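Local coordinates for mandelate racemase/muconate lactonizing enzyme family protein (Azoarcus sp., PDB 2QDE) that belongs to the mandelate racemase/muconate lactonizing enzyme family, with an N-terminal capping domain and a C-terminal barrel domain, and carries a bound barium ion, at residues V45-A50 / V115-G120; A233-R236 / P242-A245. One frame throughout, in Å; residues are numbered along the deposited sequence.

Interaction 1 of 2, residues V45-A50 / V115-G120; sequences VGIADA and VGKRFG
K117 reaches from the last turns of helix 101-119 to the outer edge of strand 45-49, where its ammonium group donates to the backbone carbonyl of V45. The bond is short: NZ of K117 lies 2.7 Å from O of V45, and the C=O...N angle of 175° places the nitrogen nearly along the carbonyl axis. CG of K117 sits anti to its carbonyl carbon (chi1 -74°), and beyond it the chain is extended. The aliphatic arm therefore runs up to the acceptor as well, with CD of K117 3.5 Å from O of V45.

The close side faces the protein. NZ of K117 also makes a salt bridge to D113, one turn back on the same helix, and the same carboxylate oxygen, OD2, accepts from N of I47. Lysine and aspartate thus satisfy two successive outward-facing polar groups of the strand, and CG1 of I47 stands 4.4 Å from NZ of K117. Further along, A48 packs on T106, F109 and A110.

While its carbonyl is gripped, the rest of V45 is looser. CB points away from the helix, the side chain packs on K37 and H39, and N has no direct bond to 115-120. A water bridges the backbone N of V45, at 3.1 Å, and the ammonium group, more weakly, at 3.4 Å from NZ of K117. Past K117 the helix breaks off in a Schellman motif: G120 takes positive phi as its C-prime residue, and its N makes a weak bond to O of K117.

Strand 45-49 is an outermost strand of the antiparallel sheet in this chain, and K117 and D113 fasten helix 101-119 to it. An antiparallel sheet packed against helices is the build of the enolase superfamily's N-terminal capping domain.

Interaction 2 of 2, residues A233-R236 / P242-A245; sequences ARLR and PIYA
I243 lays its CG1 branch over the first part of the R236 side chain, with CG1 of I243 3.8 Å from CG of R236 and CB of I243 hardly farther. The two side chains slide past each other in opposite directions. This is the return half of a beta-alpha-beta crossover in the barrel domain: strand 220-221 leads into helix 229-236, and a short loop brings the chain back into strand 243-245, parallel to the first. Across that turn the backbones come nearest at R236 and I243, whose CA atoms are 6.7 Å apart.

The second touch is purely apolar. CD1 of I243 meets CD2 of L235 at 4.1 Å, the two side chains crossing at about a right angle. CB of L235 points towards the strand, and with CG anti to the backbone N (chi1 -173°) it is CD2 that meets I243. I209 of the preceding helix, 202-212, touches both L235 and I243, as does P223, so the pair is buried among neighbouring elements of the barrel wall. Y244, the next residue along, points away from helix 229-236, as the alternation of a strand requires.

R236 contributes only its aliphatic part to I243. A bend at chi3 (57°) turns the guanidinium group aside to D265, with which NH2 forms a salt bridge; a weak hydrogen bond runs from NH1 to the carbonyl of G262. The backbone carbonyl of R236 also accepts a hydrogen bond from NZ of K238 of a neighbouring subunit. D265 serves both sides of the contact: while OD1 pairs with NH2 of R236, OD2 accepts a hydrogen bond from the backbone N of I243.

The two contacts sit on opposite sides of the chain's centre, their own centres 39 Å apart and their nearest atoms about 18 Å apart, so neither touches the other. Interaction 1 belongs to the capping domain, interaction 2 to the barrel wall. The barium ion, bound by D195, N197, E221 and D246, relates more directly to interaction 2: the I243 side chain is about 12 Å from it, E221 ends the preceding strand, and D246 follows A245 in sequence. Interaction 1 approaches the barrel through its strand instead, where D49 bonds to S302 and I47 packs on L304 of helix 303-315.

Interaction 1 of 2, residues V45-A50 / V115-G120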
loop_
_atom_site.group_PDB
_atom_site.type_symbol
_atom_site.label_atom_id
_atom_site.label_comp_id
_atom_site.label_asym_id
_atom_site.label_seq_id
_atom_site.Cartn_x
_atom_site.Cartn_y
_atom_site.Cartn_z
ATOM N N VAL A 45 44.365 16.163 -25.746
ATOM C CA VAL A 45 44.244 16.025 -24.300
ATOM C C VAL A 45 42.846 16.437 -23.836
ATOM O O VAL A 45 42.337 17.493 -24.225
ATOM C CB VAL A 45 45.276 16.906 -23.573
ATOM C CG1 VAL A 45 45.180 16.687 -22.070
ATOM C CG2 VAL A 45 46.684 16.590 -24.079
ATOM N N GLY A 46 42.222 15.593 -23.022
ATOM C CA GLY A 46 40.899 15.913 -22.507
ATOM C C GLY A 46 41.051 16.565 -21.142
ATOM O O GLY A 46 41.737 16.023 -20.283
ATOM N N ILE A 47 40.427 17.722 -20.936
ATOM C CA ILE A 47 40.533 18.422 -19.656
ATOM C C ILE A 47 39.207 18.550 -18.918
ATOM O O ILE A 47 38.139 18.514 -19.528
ATOM C CB ILE A 47 41.107 19.846 -19.843
ATOM C CG1 ILE A 47 40.165 20.679 -20.723
ATOM C CG2 ILE A 47 42.483 19.766 -20.479
ATOM C CD1 ILE A 47 40.597 22.120 -20.893
ATOM N N ALA A 48 39.283 18.711 -17.600
ATOM C CA ALA A 48 38.085 18.854 -16.771
ATOM C C ALA A 48 38.424 19.505 -15.435
ATOM O O ALA A 48 39.563 19.423 -14.969
ATOM C CB ALA A 48 37.441 17.492 -16.533
ATOM N N ASP A 49 37.423 20.148 -14.836
ATOM C CA ASP A 49 37.550 20.841 -13.553
ATOM C C ASP A 49 36.465 20.281 -12.630
ATOM O O ASP A 49 35.276 20.471 -12.896
ATOM C CB ASP A 49 37.310 22.340 -13.756
ATOM C CG ASP A 49 37.602 23.172 -12.508
ATOM O OD1 ASP A 49 37.739 22.605 -11.398
ATOM O OD2 ASP A 49 37.684 24.414 -12.646
ATOM N N ALA A 50 36.866 19.596 -11.562
ATOM C CA ALA A 50 35.908 19.016 -10.625
ATOM C C ALA A 50 35.085 20.101 -9.943
ATOM O O ALA A 50 33.934 19.878 -9.541
ATOM C CB ALA A 50 36.639 18.186 -9.573
ATOM N N VAL A 115 36.742 13.270 -26.635
ATOM C CA VAL A 115 36.015 12.687 -27.763
ATOM C C VAL A 115 35.592 13.801 -28.709
ATOM O O VAL A 115 35.729 13.678 -29.930
ATOM C CB VAL A 115 34.777 11.890 -27.281
ATOM C CG1 VAL A 115 33.930 11.448 -28.465
ATOM C CG2 VAL A 115 35.235 10.668 -26.502
ATOM N N GLY A 116 35.100 14.896 -28.139
ATOM C CA GLY A 116 34.682 16.027 -28.946
ATOM C C GLY A 116 35.843 16.586 -29.751
ATOM O O GLY A 116 35.681 16.935 -30.922
ATOM N N LYS A 117 37.017 16.678 -29.126
ATOM C CA LYS A 117 38.201 17.184 -29.812
ATOM C C LYS A 117 38.571 16.221 -30.933
ATOM O O LYS A 117 38.898 16.643 -32.045
ATOM C CB LYS A 117 39.369 17.344 -28.832
ATOM C CG LYS A 117 39.223 18.546 -27.904
ATOM C CD LYS A 117 40.320 18.590 -26.844
ATOM C CE LYS A 117 40.241 19.876 -26.023
ATOM N NZ LYS A 117 41.188 19.877 -24.876
ATOM N N ARG A 118 38.500 14.927 -30.647
ATOM C CA ARG A 118 38.813 13.918 -31.651
ATOM C C ARG A 118 37.867 13.982 -32.850
ATOM O O ARG A 118 38.308 13.858 -33.993
ATOM C CB ARG A 118 38.745 12.517 -31.050
ATOM C CG ARG A 118 39.231 11.426 -31.993
ATOM C CD ARG A 118 40.665 11.717 -32.419
ATOM N NE ARG A 118 41.406 10.513 -32.778
ATOM C CZ ARG A 118 41.370 9.935 -33.974
ATOM N NH1 ARG A 118 40.620 10.454 -34.943
ATOM N NH2 ARG A 118 42.095 8.846 -34.203
ATOM N N PHE A 119 36.571 14.162 -32.592
ATOM C CA PHE A 119 35.590 14.231 -33.671
ATOM C C PHE A 119 35.470 15.631 -34.267
ATOM O O PHE A 119 34.885 15.803 -35.334
ATOM C CB PHE A 119 34.203 13.785 -33.184
ATOM C CG PHE A 119 34.132 12.346 -32.742
ATOM C CD1 PHE A 119 35.173 11.454 -33.001
ATOM C CD2 PHE A 119 33.003 11.877 -32.072
ATOM C CE1 PHE A 119 35.088 10.113 -32.598
ATOM C CE2 PHE A 119 32.910 10.537 -31.667
ATOM C CZ PHE A 119 33.952 9.658 -31.927
ATOM N N GLY A 120 36.010 16.628 -33.573
ATOM C CA GLY A 120 35.939 17.998 -34.059
ATOM C C GLY A 120 34.586 18.652 -33.839
ATOM O O GLY A 120 34.168 19.527 -34.609
HETATM O O HOH W 1 43.845 19.041 -26.897
#

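Interaction 2 of 2, residues A233-R236 / P242-A245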
loop_
_atom_site.group_PDB
_atom_site.type_symbol
_atom_site.label_atom_id
_atom_site.label_comp_id
_atom_site.label_asym_id
_atom_site.label_seq_id
_atom_site.Cartn_x
_atom_site.Cartn_y
_atom_site.Cartn_z
ATOM N N ALA A 233 7.929 13.754 2.380
ATOM C CA ALA A 233 6.561 13.476 1.966
ATOM C C ALA A 233 5.621 13.995 3.054
ATOM O O ALA A 233 4.668 14.710 2.762
ATOM C CB ALA A 233 6.355 11.971 1.762
ATOM N N ARG A 234 5.914 13.654 4.307
ATOM C CA ARG A 234 5.077 14.086 5.427
ATOM C C ARG A 234 4.976 15.618 5.515
ATOM O O ARG A 234 3.950 16.158 5.945
ATOM C CB ARG A 234 5.622 13.533 6.746
ATOM C CG ARG A 234 4.652 13.681 7.912
ATOM C CD ARG A 234 5.339 13.483 9.256
ATOM N NE ARG A 234 6.115 12.250 9.296
ATOM C CZ ARG A 234 7.437 12.206 9.431
ATOM N NH1 ARG A 234 8.131 13.327 9.537
ATOM N NH2 ARG A 234 8.065 11.038 9.461
ATOM N N LEU A 235 6.040 16.307 5.107
ATOM C CA LEU A 235 6.069 17.764 5.132
ATOM C C LEU A 235 5.146 18.303 4.055
ATOM O O LEU A 235 4.384 19.242 4.290
ATOM C CB LEU A 235 7.493 18.277 4.888
ATOM C CG LEU A 235 7.732 19.778 5.055
ATOM C CD1 LEU A 235 7.391 20.197 6.480
ATOM C CD2 LEU A 235 9.197 20.103 4.756
ATOM N N ARG A 236 5.223 17.708 2.870
ATOM C CA ARG A 236 4.386 18.127 1.754
ATOM C C ARG A 236 2.906 18.015 2.125
ATOM O O ARG A 236 2.059 18.674 1.524
ATOM C CB ARG A 236 4.677 17.273 0.513
ATOM C CG ARG A 236 6.085 17.445 -0.037
ATOM C CD ARG A 236 6.280 16.787 -1.408
ATOM N NE ARG A 236 5.322 17.301 -2.378
ATOM C CZ ARG A 236 4.180 16.701 -2.686
ATOM N NH1 ARG A 236 3.863 15.550 -2.110
ATOM N NH2 ARG A 236 3.337 17.280 -3.529
ATOM N N PRO A 242 5.725 24.537 -2.333
ATOM C CA PRO A 242 6.348 23.412 -3.038
ATOM C C PRO A 242 7.664 23.032 -2.371
ATOM O O PRO A 242 8.404 23.900 -1.927
ATOM C CB PRO A 242 6.564 23.960 -4.447
ATOM C CG PRO A 242 5.466 24.972 -4.593
ATOM C CD PRO A 242 5.484 25.661 -3.252
ATOM N N ILE A 243 7.938 21.733 -2.303
ATOM C CA ILE A 243 9.158 21.225 -1.698
ATOM C C ILE A 243 10.000 20.549 -2.785
ATOM O O ILE A 243 9.562 19.565 -3.384
ATOM C CB ILE A 243 8.838 20.188 -0.600
ATOM C CG1 ILE A 243 7.885 20.793 0.441
ATOM C CG2 ILE A 243 10.122 19.692 0.043
ATOM C CD1 ILE A 243 8.439 22.001 1.173
ATOM N N TYR A 244 11.195 21.082 -3.035
ATOM C CA TYR A 244 12.101 20.533 -4.046
ATOM C C TYR A 244 13.226 19.725 -3.402
ATOM O O TYR A 244 13.653 20.027 -2.287
ATOM C CB TYR A 244 12.715 21.657 -4.886
ATOM C CG TYR A 244 11.840 22.146 -6.022
ATOM C CD1 TYR A 244 10.474 22.384 -5.837
ATOM C CD2 TYR A 244 12.390 22.412 -7.273
ATOM C CE1 TYR A 244 9.680 22.877 -6.875
ATOM C CE2 TYR A 244 11.607 22.904 -8.316
ATOM C CZ TYR A 244 10.257 23.135 -8.110
ATOM O OH TYR A 244 9.495 23.620 -9.145
ATOM N N ALA A 245 13.716 18.714 -4.116
ATOM C CA ALA A 245 14.783 17.869 -3.603
ATOM C C ALA A 245 16.105 18.069 -4.343
ATOM O O ALA A 245 16.136 18.098 -5.573
ATOM C CB ALA A 245 14.367 16.413 -3.696
#